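Local coordinates for capsid protein (Penaeus vannamei nodavirus, PDB 5YKZ) that probably builds the dimeric spikes of the shrimp nodavirus particle by pairing its protruding domain with that of a second copy, at residues Asp7-Lys18 with Lys107-Thr118; Ile58-Gly66 with Thr94-Thr102. All blocks are in the same frame, centred on the assembly; numbering follows the deposited sequence.

Contact 1 of 2, residues Asp7-Lys18 with Lys107-Thr118; sequences DVRVDKAVNFIK and KQTTGFNIIAAT
The ammonium nitrogen of K18 is gripped by three protein oxygens and a water: T109 OG1 (2.9 Å from NZ), K107 O, Q108 O more weakly, and water 1. The K18 side chain runs extended beyond CG until its last torsion (chi4 -64°), which turns NZ in among them. Water 1 also takes the N-H of T110 and donates to F16 O, bridging the two segments just beyond the end of an antiparallel strand pair, 7-15 with 111-118, in the all-beta spike domain. A classic beta bulge interrupts the pairing: D11 and K12 both face I114, whose carbonyl oxygen receives D11 N at 2.7 Å (N-H...O only 138°), while I114 N donates to K12 O. On the C-terminal side of the bulge, V14 lays CB over the F112 ring, 4.0 Å from its centroid, and reaches I114 CD1 with CG2. F16 and F112 meet obliquely, planes at 50°, with F112 CD1 over one face of the F16 ring, 3.5 Å from F16 CE1; T110 OG1, hydrogen-bonded to Y57 OH, sits at that ring's edge. On the bulge's N-terminal side, V8 and I115 press side by side, CG2 to CG2 at a tight 3.4 Å. On this face V10 packs on F84 and I115 on L40, both of the second subunit. D7 OD2 forms a salt bridge with K86 of the second subunit, and D7 CB rests 3.7 Å from T118 CG2. R9 runs its aliphatic chain across T118 at about a right angle, CD 3.9 Å from T118 CG2, and its NH2 closes a 2.6 Å salt bridge to D11 OD1.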
ATOM      1  N   ASP B   7       8.076  14.713  10.737  1.00 22.02           N
ATOM      2  CA  ASP B   7       8.472  13.387  10.200  1.00 20.86           C
ATOM      3  C   ASP B   7       7.207  12.480  10.248  1.00 17.12           C
ATOM      4  O   ASP B   7       6.187  12.866  10.770  1.00 17.85           O
ATOM      5  CB  ASP B   7       9.658  12.801  10.991  1.00 21.07           C
ATOM      6  CG  ASP B   7      10.373  11.670  10.287  1.00 22.37           C
ATOM      7  OD1 ASP B   7      11.285  11.076  11.002  1.00 30.97           O
ATOM      8  OD2 ASP B   7      10.162  11.330   9.139  1.00 20.94           O
ATOM      9  N   VAL B   8       7.312  11.362   9.570  1.00 16.84           N
ATOM     10  CA  VAL B   8       6.236  10.410   9.407  1.00 17.14           C
ATOM     11  C   VAL B   8       6.769   9.036   9.609  1.00 16.61           C
ATOM     12  O   VAL B   8       7.873   8.746   9.218  1.00 19.17           O
ATOM     13  CB  VAL B   8       5.617  10.690   8.033  1.00 19.61           C
ATOM     14  CG1 VAL B   8       6.547  10.715   6.887  1.00 21.78           C
ATOM     15  CG2 VAL B   8       4.601   9.673   7.721  1.00 22.85           C
ATOM     16  N   ARG B   9       5.988   8.163  10.205  1.00 15.58           N
ATOM     17  CA  ARG B   9       6.399   6.813  10.410  1.00 16.61           C
ATOM     18  C   ARG B   9       5.226   5.878  10.360  1.00 14.89           C
ATOM     19  O   ARG B   9       4.083   6.314  10.480  1.00 15.34           O
ATOM     20  CB  ARG B   9       7.100   6.720  11.776  1.00 17.65           C
ATOM     21  CG  ARG B   9       6.230   7.016  12.948  1.00 20.08           C
ATOM     22  CD  ARG B   9       6.977   6.894  14.324  1.00 26.39           C
ATOM     23  NE  ARG B   9       6.090   6.343  15.307  1.00 41.29           N
ATOM     24  CZ  ARG B   9       6.069   5.047  15.684  1.00 34.29           C
ATOM     25  NH1 ARG B   9       6.920   4.126  15.172  1.00 33.97           N
ATOM     26  NH2 ARG B   9       5.183   4.689  16.583  1.00 41.40           N
ATOM     27  N   VAL B  10       5.507   4.612  10.219  1.00 15.71           N
ATOM     28  CA  VAL B  10       4.492   3.550  10.436  1.00 15.50           C
ATOM     29  C   VAL B  10       4.447   3.291  11.898  1.00 16.70           C
ATOM     30  O   VAL B  10       5.453   2.731  12.427  1.00 19.44           O
ATOM     31  CB  VAL B  10       4.792   2.282   9.635  1.00 17.91           C
ATOM     32  CG1 VAL B  10       3.734   1.239   9.963  1.00 18.77           C
ATOM     33  CG2 VAL B  10       4.674   2.645   8.182  1.00 19.57           C
ATOM     34  N   ASP B  11       3.371   3.667  12.524  1.00 15.40           N
ATOM     35  CA  ASP B  11       3.140   3.412  13.919  1.00 17.22           C
ATOM     36  C   ASP B  11       2.902   1.980  14.271  1.00 19.89           C
ATOM     37  O   ASP B  11       3.437   1.409  15.301  1.00 23.06           O
ATOM     38  CB  ASP B  11       2.017   4.240  14.454  1.00 18.81           C
ATOM     39  CG  ASP B  11       1.813   3.945  15.914  1.00 27.01           C
ATOM     40  OD1 ASP B  11       2.635   4.403  16.703  1.00 33.52           O
ATOM     41  OD2 ASP B  11       0.963   3.100  16.269  1.00 30.98           O
ATOM     42  N   LYS B  12       2.100   1.308  13.466  1.00 19.02           N
ATOM     43  CA  LYS B  12       1.919  -0.138  13.602  1.00 21.68           C
ATOM     44  C   LYS B  12       1.319  -0.683  12.330  1.00 19.14           C
ATOM     45  O   LYS B  12       0.740   0.031  11.466  1.00 17.60           O
ATOM     46  CB  LYS B  12       1.113  -0.580  14.731  1.00 31.87           C
ATOM     47  CG  LYS B  12      -0.145   0.160  14.787  1.00 31.68           C
ATOM     48  CD  LYS B  12      -0.816   0.000  16.192  1.00 40.40           C
ATOM     49  CE  LYS B  12      -0.833  -1.459  16.588  1.00 50.95           C
ATOM     50  NZ  LYS B  12      -1.473  -1.680  17.913  1.00 58.83           N
ATOM     51  N   ALA B  13       1.528  -1.972  12.167  1.00 18.15           N
ATOM     52  CA  ALA B  13       0.971  -2.763  11.059  1.00 17.00           C
ATOM     53  C   ALA B  13      -0.134  -3.599  11.665  1.00 16.84           C
ATOM     54  O   ALA B  13       0.063  -4.236  12.747  1.00 18.79           O
ATOM     55  CB  ALA B  13       2.117  -3.635  10.630  1.00 20.51           C
ATOM     56  N   VAL B  14      -1.302  -3.646  11.058  1.00 14.71           N
ATOM     57  CA  VAL B  14      -2.458  -4.355  11.585  1.00 14.31           C
ATOM     58  C   VAL B  14      -3.075  -5.220  10.551  1.00 14.20           C
ATOM     59  O   VAL B  14      -3.281  -4.732   9.403  1.00 14.90           O
ATOM     60  CB  VAL B  14      -3.496  -3.372  12.126  1.00 15.34           C
ATOM     61  CG1 VAL B  14      -4.689  -4.088  12.742  1.00 14.95           C
ATOM     62  CG2 VAL B  14      -2.853  -2.518  13.209  1.00 17.10           C
ATOM     63  N   ASN B  15      -3.358  -6.484  10.786  1.00 13.26           N
ATOM     64  CA  ASN B  15      -4.086  -7.289   9.843  1.00 12.77           C
ATOM     65  C   ASN B  15      -5.545  -6.922   9.799  1.00 12.40           C
ATOM     66  O   ASN B  15      -6.153  -6.581  10.813  1.00 13.20           O
ATOM     67  CB  ASN B  15      -3.967  -8.763  10.192  1.00 13.38           C
ATOM     68  CG  ASN B  15      -2.583  -9.289  10.055  1.00 15.26           C
ATOM     69  OD1 ASN B  15      -1.767  -8.744   9.281  1.00 16.89           O
ATOM     70  ND2 ASN B  15      -2.303 -10.392  10.757  1.00 18.69           N
ATOM     71  N   PHE B  16      -6.141  -7.022   8.611  1.00 12.43           N
ATOM     72  CA  PHE B  16      -7.585  -6.980   8.486  1.00 12.76           C
ATOM     73  C   PHE B  16      -8.218  -8.220   9.138  1.00 12.02           C
ATOM     74  O   PHE B  16      -7.628  -9.310   9.108  1.00 12.63           O
ATOM     75  CB  PHE B  16      -8.028  -6.875   7.030  1.00 12.27           C
ATOM     76  CG  PHE B  16      -7.892  -5.534   6.446  1.00 11.51           C
ATOM     77  CD1 PHE B  16      -8.626  -4.474   6.959  1.00 12.18           C
ATOM     78  CD2 PHE B  16      -7.073  -5.275   5.359  1.00 12.28           C
ATOM     79  CE1 PHE B  16      -8.585  -3.239   6.389  1.00 12.60           C
ATOM     80  CE2 PHE B  16      -7.000  -4.002   4.821  1.00 12.28           C
ATOM     81  CZ  PHE B  16      -7.732  -3.000   5.309  1.00 12.77           C
ATOM     82  N   ILE B  17      -9.392  -8.030   9.732  1.00 12.56           N
ATOM     83  CA  ILE B  17     -10.267  -9.128  10.173  1.00 12.89           C
ATOM     84  C   ILE B  17     -10.574 -10.023   9.000  1.00 12.91           C
ATOM     85  O   ILE B  17     -10.405  -9.707   7.800  1.00 12.58           O
ATOM     86  CB  ILE B  17     -11.480  -8.618  10.890  1.00 13.37           C
ATOM     87  CG1 ILE B  17     -12.358  -7.736   9.986  1.00 12.97           C
ATOM     88  CG2 ILE B  17     -11.120  -7.953  12.225  1.00 13.92           C
ATOM     89  CD1 ILE B  17     -13.760  -7.525  10.535  1.00 15.07           C
ATOM     90  N   LYS B  18     -11.119 -11.180   9.397  1.00 12.51           N
ATOM     91  CA  LYS B  18     -11.555 -12.244   8.484  1.00 12.53           C
ATOM     92  C   LYS B  18     -12.986 -12.443   8.714  1.00 13.31           C
ATOM     93  O   LYS B  18     -13.415 -13.332   9.527  1.00 13.73           O
ATOM     94  CB  LYS B  18     -10.727 -13.481   8.754  1.00 13.42           C
ATOM     95  CG  LYS B  18      -9.246 -13.269   8.556  1.00 14.53           C
ATOM     96  CD  LYS B  18      -8.467 -14.547   8.779  1.00 18.04           C
ATOM     97  CE  LYS B  18      -7.002 -14.374   8.884  1.00 20.24           C
ATOM     98  NZ  LYS B  18      -6.477 -13.898   7.734  1.00 19.98           N
ATOM     99  N   LYS B 107      -9.512 -17.051   3.248  1.00 14.15           N
ATOM    100  CA  LYS B 107      -9.015 -16.805   4.596  1.00 15.59           C
ATOM    101  C   LYS B 107      -7.594 -16.260   4.627  1.00 14.87           C
ATOM    102  O   LYS B 107      -6.911 -16.303   5.672  1.00 16.28           O
ATOM    103  CB  LYS B 107      -9.070 -18.103   5.461  1.00 18.29           C
ATOM    104  CG  LYS B 107     -10.400 -18.797   5.567  1.00 18.90           C
ATOM    105  CD  LYS B 107     -11.371 -17.808   6.134  1.00 19.66           C
ATOM    106  CE  LYS B 107     -12.721 -18.539   6.561  1.00 21.88           C
ATOM    107  NZ  LYS B 107     -13.768 -17.586   6.910  1.00 22.63           N
ATOM    108  N   GLN B 108      -7.129 -15.760   3.468  1.00 13.82           N
ATOM    109  CA  GLN B 108      -5.787 -15.184   3.364  1.00 13.13           C
ATOM    110  C   GLN B 108      -5.702 -13.980   4.312  1.00 13.50           C
ATOM    111  O   GLN B 108      -6.683 -13.417   4.747  1.00 13.97           O
ATOM    112  CB  GLN B 108      -5.513 -14.743   1.918  1.00 13.83           C
ATOM    113  CG  GLN B 108      -5.341 -15.924   0.981  1.00 13.73           C
ATOM    114  CD  GLN B 108      -6.628 -16.588   0.499  1.00 14.03           C
ATOM    115  OE1 GLN B 108      -7.699 -16.060   0.711  1.00 13.90           O
ATOM    116  NE2 GLN B 108      -6.481 -17.780  -0.100  1.00 14.97           N
ATOM    117  N   THR B 109      -4.464 -13.564   4.598  1.00 12.67           N
ATOM    118  CA  THR B 109      -4.176 -12.482   5.515  1.00 13.59           C
ATOM    119  C   THR B 109      -3.702 -11.274   4.764  1.00 12.82           C
ATOM    120  O   THR B 109      -2.684 -11.321   4.037  1.00 13.18           O
ATOM    121  CB  THR B 109      -3.117 -12.891   6.528  1.00 13.52           C
ATOM    122  OG1 THR B 109      -3.591 -14.019   7.306  1.00 15.45           O
ATOM    123  CG2 THR B 109      -2.851 -11.784   7.523  1.00 15.54           C
ATOM    124  N   THR B 110      -4.431 -10.181   4.935  1.00 12.15           N
ATOM    125  CA  THR B 110      -4.008  -8.874   4.398  1.00 12.52           C
ATOM    126  C   THR B 110      -4.126  -7.896   5.554  1.00 11.79           C
ATOM    127  O   THR B 110      -4.636  -8.212   6.626  1.00 12.16           O
ATOM    128  CB  THR B 110      -4.803  -8.448   3.195  1.00 12.61           C
ATOM    129  OG1 THR B 110      -6.118  -8.079   3.566  1.00 13.02           O
ATOM    130  CG2 THR B 110      -4.820  -9.518   2.116  1.00 13.72           C
ATOM    131  N   GLY B 111      -3.672  -6.660   5.328  1.00 12.44           N
ATOM    132  CA  GLY B 111      -3.653  -5.681   6.376  1.00 12.40           C
ATOM    133  C   GLY B 111      -3.366  -4.293   5.884  1.00 12.09           C
ATOM    134  O   GLY B 111      -3.506  -3.977   4.684  1.00 12.09           O
ATOM    135  N   PHE B 112      -2.986  -3.471   6.824  1.00 12.26           N
ATOM    136  CA  PHE B 112      -2.751  -2.056   6.571  1.00 12.20           C
ATOM    137  C   PHE B 112      -1.671  -1.548   7.478  1.00 12.74           C
ATOM    138  O   PHE B 112      -1.444  -2.090   8.578  1.00 14.61           O
ATOM    139  CB  PHE B 112      -4.054  -1.205   6.682  1.00 12.45           C
ATOM    140  CG  PHE B 112      -4.771  -1.382   7.991  1.00 12.41           C
ATOM    141  CD1 PHE B 112      -5.686  -2.403   8.142  1.00 12.59           C
ATOM    142  CD2 PHE B 112      -4.586  -0.490   8.991  1.00 13.40           C
ATOM    143  CE1 PHE B 112      -6.391  -2.532   9.324  1.00 15.00           C
ATOM    144  CE2 PHE B 112      -5.326  -0.600  10.160  1.00 14.76           C
ATOM    145  CZ  PHE B 112      -6.215  -1.638  10.317  1.00 14.64           C
ATOM    146  N   ASN B 113      -1.002  -0.490   7.032  1.00 13.07           N
ATOM    147  CA  ASN B 113      -0.112   0.317   7.839  1.00 13.74           C
ATOM    148  C   ASN B 113      -0.787   1.464   8.403  1.00 13.26           C
ATOM    149  O   ASN B 113      -1.579   2.084   7.707  1.00 15.03           O
ATOM    150  CB  ASN B 113       1.101   0.748   7.004  1.00 15.64           C
ATOM    151  CG  ASN B 113       2.065  -0.510   6.821  1.00 17.48           C
ATOM    152  OD1 ASN B 113       2.363  -1.216   7.747  1.00 19.54           O
ATOM    153  ND2 ASN B 113       2.308  -0.790   5.736  1.00 20.05           N
ATOM    154  N   ILE B 114      -0.560   1.778   9.681  1.00 13.57           N
ATOM    155  CA  ILE B 114      -1.100   2.961  10.342  1.00 13.82           C
ATOM    156  C   ILE B 114       0.009   3.980  10.403  1.00 14.26           C
ATOM    157  O   ILE B 114       1.039   3.768  11.071  1.00 16.53           O
ATOM    158  CB  ILE B 114      -1.614   2.653  11.727  1.00 15.55           C
ATOM    159  CG1 ILE B 114      -2.607   1.470  11.709  1.00 14.45           C
ATOM    160  CG2 ILE B 114      -2.191   3.920  12.339  1.00 17.14           C
ATOM    161  CD1 ILE B 114      -3.246   1.215  13.044  1.00 17.27           C
ATOM    162  N   ILE B 115      -0.132   5.041   9.658  1.00 13.96           N
ATOM    163  CA  ILE B 115       0.902   6.057   9.405  1.00 14.28           C
ATOM    164  C   ILE B 115       0.546   7.279  10.201  1.00 13.79           C
ATOM    165  O   ILE B 115      -0.565   7.721  10.268  1.00 14.16           O
ATOM    166  CB  ILE B 115       0.972   6.399   7.934  1.00 14.45           C
ATOM    167  CG1 ILE B 115       1.248   5.141   7.149  1.00 17.20           C
ATOM    168  CG2 ILE B 115       2.067   7.423   7.701  1.00 16.44           C
ATOM    169  CD1 ILE B 115       1.025   5.210   5.728  1.00 21.90           C
ATOM    170  N   ALA B 116       1.587   7.766  10.926  1.00 15.03           N
ATOM    171  CA  ALA B 116       1.468   8.819  11.918  1.00 16.11           C
ATOM    172  C   ALA B 116       2.531   9.892  11.718  1.00 14.76           C
ATOM    173  O   ALA B 116       3.675   9.570  11.380  1.00 15.08           O
ATOM    174  CB  ALA B 116       1.640   8.189  13.324  1.00 17.92           C
ATOM    175  N   ALA B 117       2.157  11.091  12.075  1.00 16.20           N
ATOM    176  CA  ALA B 117       3.164  12.094  12.256  1.00 16.63           C
ATOM    177  C   ALA B 117       3.981  11.857  13.504  1.00 19.12           C
ATOM    178  O   ALA B 117       3.478  11.382  14.500  1.00 17.96           O
ATOM    179  CB  ALA B 117       2.484  13.421  12.406  1.00 19.68           C
ATOM    180  N   THR B 118       5.239  12.243  13.435  1.00 17.90           N
ATOM    181  CA  THR B 118       6.192  12.197  14.548  1.00 18.95           C
ATOM    182  C   THR B 118       7.216  13.320  14.363  1.00 22.30           C
ATOM    183  O   THR B 118       7.175  14.082  13.420  1.00 25.25           O
ATOM    184  CB  THR B 118       6.872  10.822  14.514  1.00 20.67           C
ATOM    185  OG1 THR B 118       7.667  10.585  15.709  1.00 22.12           O
ATOM    186  CG2 THR B 118       7.767  10.574  13.305  1.00 20.66           C
TER
HETATM  187  O   HOH W   1      -6.732 -10.873   6.917  1.00 14.41           O
HETATM  188  O   HOH W   2     -13.128 -16.115   9.258  1.00 18.89           O

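Contact 2 of 2, residues Ile58-Gly66 with Thr94-Thr102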
ATOM      1  N   ILE B  58     -11.612 -10.568  -2.189  1.00 12.33           N
ATOM      2  CA  ILE B  58     -12.014  -9.207  -2.398  1.00 12.41           C
ATOM      3  C   ILE B  58     -12.415  -8.603  -1.091  1.00 12.07           C
ATOM      4  O   ILE B  58     -13.448  -9.012  -0.503  1.00 13.07           O
ATOM      5  CB  ILE B  58     -13.213  -9.110  -3.387  1.00 13.23           C
ATOM      6  CG1 ILE B  58     -12.920  -9.828  -4.733  1.00 14.02           C
ATOM      7  CG2 ILE B  58     -13.509  -7.642  -3.665  1.00 14.93           C
ATOM      8  CD1 ILE B  58     -14.047  -9.806  -5.752  1.00 16.37           C
ATOM      9  N   LEU B  59     -11.631  -7.653  -0.629  1.00 12.39           N
ATOM     10  CA  LEU B  59     -11.876  -6.960   0.625  1.00 12.04           C
ATOM     11  C   LEU B  59     -12.124  -5.515   0.339  1.00 12.06           C
ATOM     12  O   LEU B  59     -11.350  -4.897  -0.483  1.00 13.43           O
ATOM     13  CB  LEU B  59     -10.688  -7.156   1.562  1.00 13.74           C
ATOM     14  CG  LEU B  59     -10.778  -6.421   2.912  1.00 14.83           C
ATOM     15  CD1 LEU B  59     -10.092  -7.174   3.995  1.00 16.05           C
ATOM     16  CD2 LEU B  59     -10.123  -5.027   2.799  1.00 17.20           C
ATOM     17  N   SER B  60     -13.033  -4.904   1.030  1.00 12.59           N
ATOM     18  CA  SER B  60     -13.183  -3.456   1.036  1.00 13.72           C
ATOM     19  C   SER B  60     -13.270  -3.005   2.505  1.00 12.92           C
ATOM     20  O   SER B  60     -13.962  -3.662   3.282  1.00 14.82           O
ATOM     21  CB  SER B  60     -14.454  -3.081   0.320  1.00 17.04           C
ATOM     22  OG  SER B  60     -14.571  -1.701   0.116  1.00 20.00           O
ATOM     23  N   ALA B  61     -12.623  -1.903   2.821  1.00 12.85           N
ATOM     24  CA  ALA B  61     -12.652  -1.338   4.182  1.00 13.63           C
ATOM     25  C   ALA B  61     -12.900   0.103   4.071  1.00 13.20           C
ATOM     26  O   ALA B  61     -12.200   0.844   3.351  1.00 12.84           O
ATOM     27  CB  ALA B  61     -11.414  -1.640   4.895  1.00 14.17           C
ATOM     28  N   THR B  62     -13.772   0.621   4.955  1.00 13.63           N
ATOM     29  CA  THR B  62     -14.042   2.029   4.985  1.00 14.15           C
ATOM     30  C   THR B  62     -14.164   2.412   6.462  1.00 14.76           C
ATOM     31  O   THR B  62     -14.862   1.656   7.191  1.00 17.82           O
ATOM     32  CB  THR B  62     -15.364   2.372   4.306  1.00 19.13           C
ATOM     33  OG1 THR B  62     -16.422   1.770   5.075  1.00 25.41           O
ATOM     34  CG2 THR B  62     -15.326   2.074   2.834  1.00 19.84           C
ATOM     35  N   PRO B  63     -13.640   3.544   6.916  1.00 13.24           N
ATOM     36  CA  PRO B  63     -13.897   3.925   8.287  1.00 13.57           C
ATOM     37  C   PRO B  63     -15.382   4.156   8.519  1.00 13.50           C
ATOM     38  O   PRO B  63     -16.064   4.692   7.663  1.00 15.16           O
ATOM     39  CB  PRO B  63     -13.088   5.202   8.414  1.00 14.18           C
ATOM     40  CG  PRO B  63     -13.071   5.797   7.043  1.00 13.85           C
ATOM     41  CD  PRO B  63     -12.988   4.606   6.118  1.00 13.58           C
ATOM     42  N   VAL B  64     -15.860   3.909   9.759  1.00 13.94           N
ATOM     43  CA  VAL B  64     -17.227   4.271  10.072  1.00 15.14           C
ATOM     44  C   VAL B  64     -17.379   5.752  10.046  1.00 14.21           C
ATOM     45  O   VAL B  64     -18.482   6.251   9.705  1.00 16.13           O
ATOM     46  CB  VAL B  64     -17.710   3.611  11.371  1.00 18.63           C
ATOM     47  CG1 VAL B  64     -17.637   2.097  11.330  1.00 18.03           C
ATOM     48  CG2 VAL B  64     -17.113   4.175  12.567  1.00 23.77           C
ATOM     49  N   GLU B  65     -16.346   6.506  10.401  1.00 13.80           N
ATOM     50  CA  GLU B  65     -16.325   7.948  10.397  1.00 14.12           C
ATOM     51  C   GLU B  65     -14.942   8.396   9.935  1.00 13.82           C
ATOM     52  O   GLU B  65     -13.994   8.376  10.698  1.00 15.09           O
ATOM     53  CB  GLU B  65     -16.621   8.478  11.802  1.00 15.44           C
ATOM     54  CG  GLU B  65     -16.519   9.985  11.904  1.00 16.96           C
ATOM     55  CD  GLU B  65     -17.446  10.670  11.081  1.00 18.22           C
ATOM     56  OE1 GLU B  65     -18.691  10.405  11.114  1.00 20.48           O
ATOM     57  OE2 GLU B  65     -17.024  11.594  10.330  1.00 20.93           O
ATOM     58  N   GLY B  66     -14.808   8.738   8.693  1.00 13.67           N
ATOM     59  CA  GLY B  66     -13.527   9.145   8.072  1.00 12.54           C
ATOM     60  C   GLY B  66     -13.572   9.114   6.587  1.00 12.79           C
ATOM     61  O   GLY B  66     -14.666   8.989   6.026  1.00 13.82           O
ATOM     62  N   THR B  94      -9.095   4.806  19.798  1.00 16.77           N
ATOM     63  CA  THR B  94      -9.652   3.781  18.943  1.00 16.73           C
ATOM     64  C   THR B  94     -10.357   4.360  17.791  1.00 15.83           C
ATOM     65  O   THR B  94     -10.842   5.475  17.783  1.00 16.49           O
ATOM     66  CB  THR B  94     -10.624   2.797  19.685  1.00 19.00           C
ATOM     67  OG1 THR B  94     -11.983   3.280  19.654  1.00 22.74           O
ATOM     68  CG2 THR B  94     -10.082   2.463  21.067  1.00 20.87           C
ATOM     69  N   PHE B  95     -10.510   3.531  16.714  1.00 15.47           N
ATOM     70  CA  PHE B  95     -11.421   3.806  15.644  1.00 15.15           C
ATOM     71  C   PHE B  95     -11.951   2.535  15.070  1.00 13.96           C
ATOM     72  O   PHE B  95     -11.337   1.470  15.201  1.00 14.87           O
ATOM     73  CB  PHE B  95     -10.806   4.676  14.515  1.00 15.08           C
ATOM     74  CG  PHE B  95      -9.633   3.990  13.808  1.00 14.71           C
ATOM     75  CD1 PHE B  95      -9.868   3.105  12.769  1.00 14.47           C
ATOM     76  CD2 PHE B  95      -8.304   4.333  14.067  1.00 15.53           C
ATOM     77  CE1 PHE B  95      -8.837   2.519  12.087  1.00 14.88           C
ATOM     78  CE2 PHE B  95      -7.242   3.741  13.374  1.00 15.72           C
ATOM     79  CZ  PHE B  95      -7.519   2.819  12.387  1.00 14.63           C
ATOM     80  N   ASP B  96     -13.087   2.602  14.443  1.00 14.11           N
ATOM     81  CA  ASP B  96     -13.714   1.481  13.802  1.00 13.61           C
ATOM     82  C   ASP B  96     -13.712   1.540  12.303  1.00 14.06           C
ATOM     83  O   ASP B  96     -13.919   2.601  11.703  1.00 14.73           O
ATOM     84  CB  ASP B  96     -15.201   1.346  14.238  1.00 14.55           C
ATOM     85  CG  ASP B  96     -15.423   0.939  15.648  1.00 14.65           C
ATOM     86  OD1 ASP B  96     -14.532   0.499  16.297  1.00 16.00           O
ATOM     87  OD2 ASP B  96     -16.600   1.025  16.077  1.00 17.19           O
ATOM     88  N   LEU B  97     -13.457   0.420  11.653  1.00 13.33           N
ATOM     89  CA  LEU B  97     -13.601   0.214  10.225  1.00 12.91           C
ATOM     90  C   LEU B  97     -14.773  -0.695   9.946  1.00 13.02           C
ATOM     91  O   LEU B  97     -15.025  -1.615  10.740  1.00 14.83           O
ATOM     92  CB  LEU B  97     -12.347  -0.401   9.621  1.00 13.02           C
ATOM     93  CG  LEU B  97     -11.048   0.329   9.832  1.00 13.55           C
ATOM     94  CD1 LEU B  97      -9.909  -0.479   9.195  1.00 15.56           C
ATOM     95  CD2 LEU B  97     -11.065   1.711   9.273  1.00 15.01           C
ATOM     96  N   SER B  98     -15.387  -0.531   8.842  1.00 13.24           N
ATOM     97  CA  SER B  98     -16.348  -1.493   8.289  1.00 13.88           C
ATOM     98  C   SER B  98     -15.618  -2.343   7.250  1.00 13.40           C
ATOM     99  O   SER B  98     -15.063  -1.702   6.284  1.00 15.52           O
ATOM    100  CB  SER B  98     -17.467  -0.771   7.658  1.00 14.45           C
ATOM    101  OG  SER B  98     -18.378  -1.625   6.994  1.00 17.22           O
ATOM    102  N   VAL B  99     -15.534  -3.622   7.362  1.00 12.66           N
ATOM    103  CA  VAL B  99     -14.721  -4.483   6.481  1.00 13.70           C
ATOM    104  C   VAL B  99     -15.599  -5.548   5.925  1.00 13.07           C
ATOM    105  O   VAL B  99     -16.377  -6.193   6.654  1.00 14.87           O
ATOM    106  CB  VAL B  99     -13.602  -5.128   7.290  1.00 13.75           C
ATOM    107  CG1 VAL B  99     -12.773  -5.994   6.337  1.00 14.87           C
ATOM    108  CG2 VAL B  99     -12.693  -4.123   7.969  1.00 14.31           C
ATOM    109  N   VAL B 100     -15.563  -5.742   4.627  1.00 13.27           N
ATOM    110  CA  VAL B 100     -16.390  -6.714   3.967  1.00 13.90           C
ATOM    111  C   VAL B 100     -15.584  -7.545   3.007  1.00 13.04           C
ATOM    112  O   VAL B 100     -14.725  -7.007   2.251  1.00 13.75           O
ATOM    113  CB  VAL B 100     -17.590  -6.074   3.257  1.00 15.64           C
ATOM    114  CG1 VAL B 100     -17.185  -5.106   2.258  1.00 16.79           C
ATOM    115  CG2 VAL B 100     -18.577  -7.139   2.708  1.00 18.83           C
ATOM    116  N   LEU B 101     -15.769  -8.850   3.070  1.00 13.23           N
ATOM    117  CA  LEU B 101     -15.090  -9.833   2.220  1.00 14.33           C
ATOM    118  C   LEU B 101     -16.149 -10.453   1.320  1.00 13.49           C
ATOM    119  O   LEU B 101     -17.146 -10.996   1.839  1.00 14.92           O
ATOM    120  CB  LEU B 101     -14.483 -10.876   3.055  1.00 17.16           C
ATOM    121  CG  LEU B 101     -13.395 -11.775   2.640  1.00 20.96           C
ATOM    122  CD1 LEU B 101     -12.211 -11.069   2.004  1.00 18.35           C
ATOM    123  CD2 LEU B 101     -12.885 -12.662   3.791  1.00 20.03           C
ATOM    124  N   THR B 102     -15.975 -10.423   0.030  1.00 13.94           N
ATOM    125  CA  THR B 102     -17.042 -10.892  -0.895  1.00 14.14           C
ATOM    126  C   THR B 102     -17.215 -12.379  -0.782  1.00 13.85           C
ATOM    127  O   THR B 102     -18.424 -12.842  -0.841  1.00 15.57           O
ATOM    128  CB  THR B 102     -16.707 -10.454  -2.303  1.00 14.92           C
ATOM    129  OG1 THR B 102     -16.591  -9.027  -2.329  1.00 16.99           O
ATOM    130  CG2 THR B 102     -17.718 -10.898  -3.363  1.00 15.59           C
TER
HETATM  131  O   HOH W   3     -14.062   5.414  11.903  1.00 16.57           O
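L59 reaches obliquely across to V99, its CD1 3.8 Å from V99 CG1, on the inward face of an antiparallel strand pair, 58-63 with 95-101, flanked in the domain's antiparallel sheet by strands 66-73 and 26-30. V99 has CG1 anti to its backbone nitrogen (chi1 -179°), which aims that methyl at L59 and leaves CG2 to approach A61 CB at 4.2 Å. F16 packs against both L59 and A61, so this face is buried in the domain interior. L101, next along the same face, swings CD1 over the backbone of the opposite strand, 3.5 Å from I58 O. The other face is more polar, with S60, T62 and S98 beside V100: S60 CB lies next to V100 CG1, and T62 OG1 stands 3.8 Å from S98 CB. T69 of strand 66-73 touches S60 and T62 from the flank.

The pairing is regular, without a bulge. S60 and V100 exchange two backbone hydrogen bonds, as do T62 and S98, and S98 N to T62 O is the shortest at 2.8 Å, with an N-H...O angle of 172°. At one end T102 N donates to I58 O, while T102 OG1 sits against I58 CB. P63 has no N-H to give; its CA and CB meet L97 CD2 instead, the CA at 3.7 Å, and its ring continues onto I85 and V87. Beyond it the chain turns away, and V64 crosses D96 obliquely, setting both methyls against the same side of D96 CB, nearly equidistant from it, while D96 OD1 bonds T29 of strand 26-30. The D96 carbonyl oxygen is held twice, by V64 N at 3.0 Å and by water 3, which also accepts the N-H of E65.

Overall arrangement
From the N terminus, strand 7-15 comes first and pairs with the last strand, 111-118, so contact 1 closes nearly the whole chain into one loop. Contact 2 is nested inside it, joining strand 58-63 to 95-101 around a smaller loop that includes strands 66-73 and 79-88. After strand 95-101 the chain leads on into 111-118, linking the two pairs directly. Their centres lie 13 Å apart, yet they meet in the interior: F16 carries contact 1 to contact 2, joined by I17 on V99 and F112 on L97. Contact 1 brings both chain ends together beside the second subunit, whereas contact 2 lies away from it, bordered by strands 26-30 and 66-73.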